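Local coordinates for possible transcriptional regulator, ArsR family protein (Rhodococcus sp. RHA1, PDB 3F6V) that probably binds DNA as a dimeric winged helix-turn-helix transcription factor of the ArsR family, possibly one controlling arsenical resistance, at residues 92-102 with 112-122. Residues are numbered along the deposited sequence; the frame is centred on the assembly and turned at random. Where two conformers were deposited one is given.
Sequences LRVLTEAGLVT and YRLDPQGLAQL
The Tyr112 ring lies with one face on Leu92, whose CB sits almost over its centre in a CH-pi contact, 3.9 Å from the centroid and 10° off the normal, while Leu92 CD1 reaches CD2 of the ring. Thr96 OG1 stands at the ring's edge, near its plane, 3.2 Å from Tyr112 CE1. A water in the ring plane joins Tyr112 OH to Thr96 OG1, and the same phenol oxygen is hydrogen-bonded to Arg110 NE. With OG1 beside its own backbone N (chi1 -65°), Thr96 also bonds Leu92 O, which takes the Thr96 hydroxyl and Thr96 N from opposite faces of its plane. The Arg113 guanidinium has Thr102 CG2 over one face, offset toward the rim and 3.5 Å from Arg113 NH2; at its edge, a second water lies in plane and bonds Arg113 NH1. Between the strands, Thr102 and Arg113 form an antiparallel hydrogen-bonded pair, Thr102 N to Arg113 O at 2.8 Å and Arg113 N back to Thr102 O. Val101 and Leu114 form the next, non-hydrogen-bonded pair, from which the side chains diverge. Beyond it, Asp115 N donates a nearly straight hydrogen bond to Leu100 O (2.9 Å), from above the carbonyl plane. Asp115 then N-caps helix 116-129, its OD1 accepting from Gln117 N. Helix 85-97 ends in a Schellman motif at Gly99; Gly99 O receives a CA-H...O contact of 3.2 Å from Gly118 CA, so the two backbones meet directly. Leu100 CD2 lies against Gly118 O (3.4 Å), in the first turn of helix 116-129, and touches CD2 of both Leu119 and Leu122, which also pack on Leu137 and Trp130 of the second subunit, respectively. Helix 85-97, hairpin 101-114 and helix 116-129 are thus joined as in the winged helix-turn-helix fold of ArsR-family regulators, with the hairpin as the wing.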
ATOM      1  N   LEU A  92      -6.810  -6.830  12.613  1.00 12.45           N
ATOM      2  CA  LEU A  92      -5.803  -6.554  13.654  1.00 12.39           C
ATOM      3  C   LEU A  92      -4.781  -7.678  13.801  1.00 13.27           C
ATOM      4  O   LEU A  92      -3.604  -7.398  14.080  1.00 12.99           O
ATOM      5  CB  LEU A  92      -6.457  -6.216  15.002  1.00 13.23           C
ATOM      6  CG  LEU A  92      -7.150  -4.833  14.943  1.00 11.48           C
ATOM      7  CD1 LEU A  92      -8.191  -4.732  16.095  1.00 14.55           C
ATOM      8  CD2 LEU A  92      -6.178  -3.656  15.023  1.00 14.40           C
ATOM      9  N   ARG A  93      -5.202  -8.933  13.607  1.00 14.19           N
ATOM     10  CA  ARG A  93      -4.281 -10.079  13.622  0.50 14.52           C
ATOM     11  C   ARG A  93      -3.271 -10.001  12.465  1.00 13.97           C
ATOM     12  O   ARG A  93      -2.084 -10.305  12.628  1.00 12.91           O
ATOM     13  CB  ARG A  93      -5.062 -11.394  13.523  0.50 15.10           C
ATOM     14  CG  ARG A  93      -4.206 -12.643  13.633  0.50 18.51           C
ATOM     15  CD  ARG A  93      -5.029 -13.927  13.479  0.50 23.77           C
ATOM     16  NE  ARG A  93      -4.190 -15.090  13.163  0.50 28.71           N
ATOM     17  CZ  ARG A  93      -3.653 -15.889  14.082  0.50 29.87           C
ATOM     18  NH1 ARG A  93      -3.872 -15.655  15.372  0.50 31.77           N
ATOM     19  NH2 ARG A  93      -2.901 -16.919  13.715  0.50 30.93           N
ATOM     20  N   VAL A  94      -3.773  -9.601  11.290  1.00 12.86           N
ATOM     21  CA  VAL A  94      -2.884  -9.444  10.118  1.00 12.57           C
ATOM     22  C   VAL A  94      -1.870  -8.324  10.399  1.00 11.23           C
ATOM     23  O   VAL A  94      -0.644  -8.473  10.131  1.00 12.12           O
ATOM     24  CB  VAL A  94      -3.694  -9.204   8.842  1.00 13.48           C
ATOM     25  CG1 VAL A  94      -2.762  -8.985   7.667  1.00 16.40           C
ATOM     26  CG2 VAL A  94      -4.532 -10.447   8.493  1.00 14.34           C
ATOM     27  N   LEU A  95      -2.342  -7.194  10.937  1.00 10.40           N
ATOM     28  CA  LEU A  95      -1.442  -6.084  11.231  1.00 10.49           C
ATOM     29  C   LEU A  95      -0.417  -6.529  12.308  1.00  9.81           C
ATOM     30  O   LEU A  95       0.739  -6.091  12.315  1.00 11.02           O
ATOM     31  CB  LEU A  95      -2.245  -4.916  11.773  1.00 10.71           C
ATOM     32  CG  LEU A  95      -2.985  -4.172  10.662  1.00 10.05           C
ATOM     33  CD1 LEU A  95      -4.016  -3.220  11.309  1.00 12.31           C
ATOM     34  CD2 LEU A  95      -2.024  -3.337   9.845  1.00 12.50           C
ATOM     35  N   THR A  96      -0.837  -7.403  13.240  1.00 11.20           N
ATOM     36  CA  THR A  96       0.053  -7.875  14.296  1.00 11.11           C
ATOM     37  C   THR A  96       1.155  -8.746  13.697  1.00 11.85           C
ATOM     38  O   THR A  96       2.353  -8.571  14.002  1.00 11.92           O
ATOM     39  CB  THR A  96      -0.698  -8.722  15.345  1.00 11.76           C
ATOM     40  OG1 THR A  96      -1.646  -7.892  16.030  1.00 14.22           O
ATOM     41  CG2 THR A  96       0.293  -9.272  16.375  1.00 12.46           C
ATOM     42  N   GLU A  97       0.763  -9.627  12.787  1.00 12.01           N
ATOM     43  CA  GLU A  97       1.716 -10.514  12.126  0.50 13.10           C
ATOM     44  C   GLU A  97       2.743  -9.704  11.325  1.00 12.91           C
ATOM     45  O   GLU A  97       3.925 -10.063  11.269  1.00 13.59           O
ATOM     46  CB  GLU A  97       0.977 -11.509  11.235  0.50 13.43           C
ATOM     47  CG  GLU A  97       1.821 -12.691  10.711  0.50 16.87           C
ATOM     48  CD  GLU A  97       2.365 -13.618  11.825  0.50 20.08           C
ATOM     49  OE1 GLU A  97       2.116 -13.367  13.022  0.50 22.46           O
ATOM     50  OE2 GLU A  97       3.061 -14.598  11.502  0.50 24.57           O
ATOM     51  N   ALA A  98       2.283  -8.609  10.735  1.00 10.92           N
ATOM     52  CA  ALA A  98       3.173  -7.701  10.001  1.00 10.88           C
ATOM     53  C   ALA A  98       4.033  -6.808  10.876  1.00 10.06           C
ATOM     54  O   ALA A  98       4.816  -6.025  10.365  1.00 12.57           O
ATOM     55  CB  ALA A  98       2.378  -6.890   9.000  1.00 11.47           C
ATOM     56  N   GLY A  99       3.903  -6.900  12.205  1.00 10.20           N
ATOM     57  CA  GLY A  99       4.686  -6.091  13.103  1.00 11.04           C
ATOM     58  C   GLY A  99       4.267  -4.643  13.227  1.00  8.77           C
ATOM     59  O   GLY A  99       5.036  -3.822  13.772  1.00 11.38           O
ATOM     60  N   LEU A 100       3.037  -4.325  12.812  1.00  9.71           N
ATOM     61  CA  LEU A 100       2.564  -2.950  12.818  1.00 10.34           C
ATOM     62  C   LEU A 100       1.773  -2.585  14.078  1.00 10.52           C
ATOM     63  O   LEU A 100       1.706  -1.412  14.433  1.00 11.57           O
ATOM     64  CB  LEU A 100       1.709  -2.697  11.562  1.00 11.34           C
ATOM     65  CG  LEU A 100       2.501  -2.711  10.248  1.00 10.47           C
ATOM     66  CD1 LEU A 100       1.585  -2.840   9.033  1.00 12.68           C
ATOM     67  CD2 LEU A 100       3.281  -1.360  10.165  1.00 15.83           C
ATOM     68  N   VAL A 101       1.167  -3.597  14.689  1.00 11.18           N
ATOM     69  CA  VAL A 101       0.424  -3.390  15.955  1.00 11.38           C
ATOM     70  C   VAL A 101       0.828  -4.484  16.920  1.00 10.88           C
ATOM     71  O   VAL A 101       1.397  -5.512  16.516  1.00 11.13           O
ATOM     72  CB  VAL A 101      -1.113  -3.356  15.761  1.00 12.34           C
ATOM     73  CG1 VAL A 101      -1.511  -2.266  14.761  1.00 13.80           C
ATOM     74  CG2 VAL A 101      -1.635  -4.654  15.332  1.00 14.57           C
ATOM     75  N   THR A 102       0.478  -4.282  18.195  1.00 11.12           N
ATOM     76  CA  THR A 102       0.892  -5.188  19.270  1.00 12.56           C
ATOM     77  C   THR A 102      -0.327  -5.385  20.168  1.00 11.46           C
ATOM     78  O   THR A 102      -0.959  -4.396  20.528  1.00 12.17           O
ATOM     79  CB  THR A 102       2.050  -4.495  20.081  1.00 13.04           C
ATOM     80  OG1 THR A 102       3.096  -4.099  19.151  1.00 13.59           O
ATOM     81  CG2 THR A 102       2.603  -5.424  21.111  1.00 15.54           C
ATOM     82  N   TYR A 112      -5.081  -3.167  21.410  1.00 12.30           N
ATOM     83  CA  TYR A 112      -4.056  -3.069  20.355  1.00 11.67           C
ATOM     84  C   TYR A 112      -3.445  -1.691  20.382  1.00 11.57           C
ATOM     85  O   TYR A 112      -4.109  -0.713  20.674  1.00 13.27           O
ATOM     86  CB  TYR A 112      -4.685  -3.331  18.990  1.00 13.10           C
ATOM     87  CG  TYR A 112      -4.857  -4.813  18.737  1.00 14.00           C
ATOM     88  CD1 TYR A 112      -3.793  -5.585  18.249  1.00 15.35           C
ATOM     89  CD2 TYR A 112      -6.047  -5.445  19.042  1.00 15.76           C
ATOM     90  CE1 TYR A 112      -3.919  -6.945  18.070  1.00 15.86           C
ATOM     91  CE2 TYR A 112      -6.214  -6.846  18.850  1.00 16.93           C
ATOM     92  CZ  TYR A 112      -5.122  -7.584  18.393  1.00 16.42           C
ATOM     93  OH  TYR A 112      -5.243  -8.935  18.179  1.00 20.30           O
ATOM     94  N   ARG A 113      -2.160  -1.617  20.054  1.00 12.61           N
ATOM     95  CA  ARG A 113      -1.436  -0.356  19.977  1.00 11.59           C
ATOM     96  C   ARG A 113      -0.461  -0.421  18.789  1.00 11.94           C
ATOM     97  O   ARG A 113      -0.018  -1.501  18.389  1.00 12.04           O
ATOM     98  CB  ARG A 113      -0.671  -0.107  21.286  1.00 12.60           C
ATOM     99  CG  ARG A 113       0.479  -1.080  21.552  1.00 14.02           C
ATOM    100  CD  ARG A 113       0.943  -0.867  23.009  1.00 14.74           C
ATOM    101  NE  ARG A 113       2.156  -1.623  23.321  1.00 16.24           N
ATOM    102  CZ  ARG A 113       2.184  -2.907  23.683  1.00 15.17           C
ATOM    103  NH1 ARG A 113       1.045  -3.611  23.829  1.00 16.79           N
ATOM    104  NH2 ARG A 113       3.354  -3.484  23.961  1.00 17.58           N
ATOM    105  N   LEU A 114      -0.120   0.748  18.270  1.00 12.04           N
ATOM    106  CA  LEU A 114       0.849   0.816  17.173  1.00 12.44           C
ATOM    107  C   LEU A 114       2.229   0.457  17.634  1.00 13.02           C
ATOM    108  O   LEU A 114       2.636   0.797  18.762  1.00 13.30           O
ATOM    109  CB  LEU A 114       0.864   2.230  16.549  1.00 12.47           C
ATOM    110  CG  LEU A 114      -0.403   2.543  15.746  1.00 12.72           C
ATOM    111  CD1 LEU A 114      -0.544   4.000  15.453  1.00 15.04           C
ATOM    112  CD2 LEU A 114      -0.467   1.724  14.487  1.00 15.52           C
ATOM    113  N   ASP A 115       2.987  -0.242  16.755  1.00 11.61           N
ATOM    114  CA  ASP A 115       4.376  -0.563  17.038  1.00 11.86           C
ATOM    115  C   ASP A 115       5.289   0.331  16.176  1.00 11.59           C
ATOM    116  O   ASP A 115       5.345   0.134  14.937  1.00 12.13           O
ATOM    117  CB  ASP A 115       4.632  -2.033  16.714  1.00 12.04           C
ATOM    118  CG  ASP A 115       5.988  -2.492  17.145  1.00 13.60           C
ATOM    119  OD1 ASP A 115       6.876  -1.629  17.412  1.00 16.78           O
ATOM    120  OD2 ASP A 115       6.144  -3.745  17.282  1.00 15.93           O
ATOM    121  N   PRO A 116       6.028   1.291  16.775  1.00 11.48           N
ATOM    122  CA  PRO A 116       6.962   2.119  15.990  1.00 11.03           C
ATOM    123  C   PRO A 116       7.936   1.326  15.128  1.00 12.20           C
ATOM    124  O   PRO A 116       8.327   1.812  14.069  1.00 12.67           O
ATOM    125  CB  PRO A 116       7.727   2.884  17.066  1.00 13.00           C
ATOM    126  CG  PRO A 116       6.712   3.015  18.171  1.00 14.26           C
ATOM    127  CD  PRO A 116       5.975   1.712  18.209  1.00 12.66           C
ATOM    128  N   GLN A 117       8.347   0.132  15.565  1.00 12.14           N
ATOM    129  CA  GLN A 117       9.333  -0.641  14.785  1.00 13.37           C
ATOM    130  C   GLN A 117       8.727  -0.953  13.410  1.00 13.40           C
ATOM    131  O   GLN A 117       9.379  -0.855  12.367  1.00 14.77           O
ATOM    132  CB  GLN A 117       9.638  -1.949  15.489  1.00 15.45           C
ATOM    133  CG  GLN A 117      10.285  -1.768  16.867  1.00 18.78           C
ATOM    134  CD  GLN A 117      11.493  -0.860  16.800  1.00 16.87           C
ATOM    135  OE1 GLN A 117      11.494   0.251  17.303  1.00 20.66           O
ATOM    136  NE2 GLN A 117      12.560  -1.358  16.189  1.00 22.54           N
ATOM    137  N   GLY A 118       7.478  -1.384  13.408  1.00 12.11           N
ATOM    138  CA  GLY A 118       6.810  -1.745  12.167  1.00 12.09           C
ATOM    139  C   GLY A 118       6.517  -0.523  11.347  1.00 11.26           C
ATOM    140  O   GLY A 118       6.624  -0.530  10.116  1.00 11.98           O
ATOM    141  N   LEU A 119       6.079   0.539  12.002  1.00 10.98           N
ATOM    142  CA  LEU A 119       5.803   1.784  11.263  1.00 11.11           C
ATOM    143  C   LEU A 119       7.076   2.298  10.573  1.00 10.24           C
ATOM    144  O   LEU A 119       6.972   2.850   9.469  1.00  9.73           O
ATOM    145  CB  LEU A 119       5.253   2.880  12.179  1.00 10.79           C
ATOM    146  CG  LEU A 119       3.828   2.565  12.665  1.00 10.55           C
ATOM    147  CD1 LEU A 119       3.437   3.628  13.692  1.00 12.51           C
ATOM    148  CD2 LEU A 119       2.791   2.531  11.529  1.00 12.68           C
ATOM    149  N   ALA A 120       8.248   2.201  11.216  1.00 10.49           N
ATOM    150  CA  ALA A 120       9.484   2.656  10.593  1.00 10.11           C
ATOM    151  C   ALA A 120       9.755   1.818   9.330  1.00 11.33           C
ATOM    152  O   ALA A 120      10.218   2.390   8.323  1.00 11.90           O
ATOM    153  CB  ALA A 120      10.636   2.554  11.573  1.00 11.14           C
ATOM    154  N   GLN A 121       9.491   0.516   9.369  1.00 11.77           N
ATOM    155  CA  GLN A 121       9.732  -0.294   8.163  0.50 12.88           C
ATOM    156  C   GLN A 121       8.712   0.028   7.084  1.00 12.38           C
ATOM    157  O   GLN A 121       9.068   0.120   5.896  1.00 13.42           O
ATOM    158  CB  GLN A 121       9.727  -1.776   8.471  0.50 13.49           C
ATOM    159  CG  GLN A 121      10.840  -2.225   9.365  0.50 17.00           C
ATOM    160  CD  GLN A 121      12.214  -1.794   8.897  0.50 19.18           C
ATOM    161  OE1 GLN A 121      13.031  -1.332   9.696  0.50 23.02           O
ATOM    162  NE2 GLN A 121      12.480  -1.932   7.595  0.50 18.41           N
ATOM    163  N   LEU A 122       7.450   0.266   7.457  1.00 11.94           N
ATOM    164  CA  LEU A 122       6.443   0.699   6.512  0.50 11.54           C
ATOM    165  C   LEU A 122       6.894   1.987   5.787  1.00 10.95           C
ATOM    166  O   LEU A 122       6.822   2.069   4.542  1.00 11.98           O
ATOM    167  CB  LEU A 122       5.140   0.874   7.286  0.50 11.48           C
ATOM    168  CG  LEU A 122       4.008   1.469   6.499  0.50 10.80           C
ATOM    169  CD1 LEU A 122       3.819   0.594   5.278  0.50 11.10           C
ATOM    170  CD2 LEU A 122       2.750   1.528   7.373  0.50 11.99           C
TER
HETATM  171  O   HOH W   1      -3.012 -10.199  17.562  1.00 34.24           O
HETATM  172  O   HOH W   2      -1.723  -3.084  23.179  1.00 18.04           O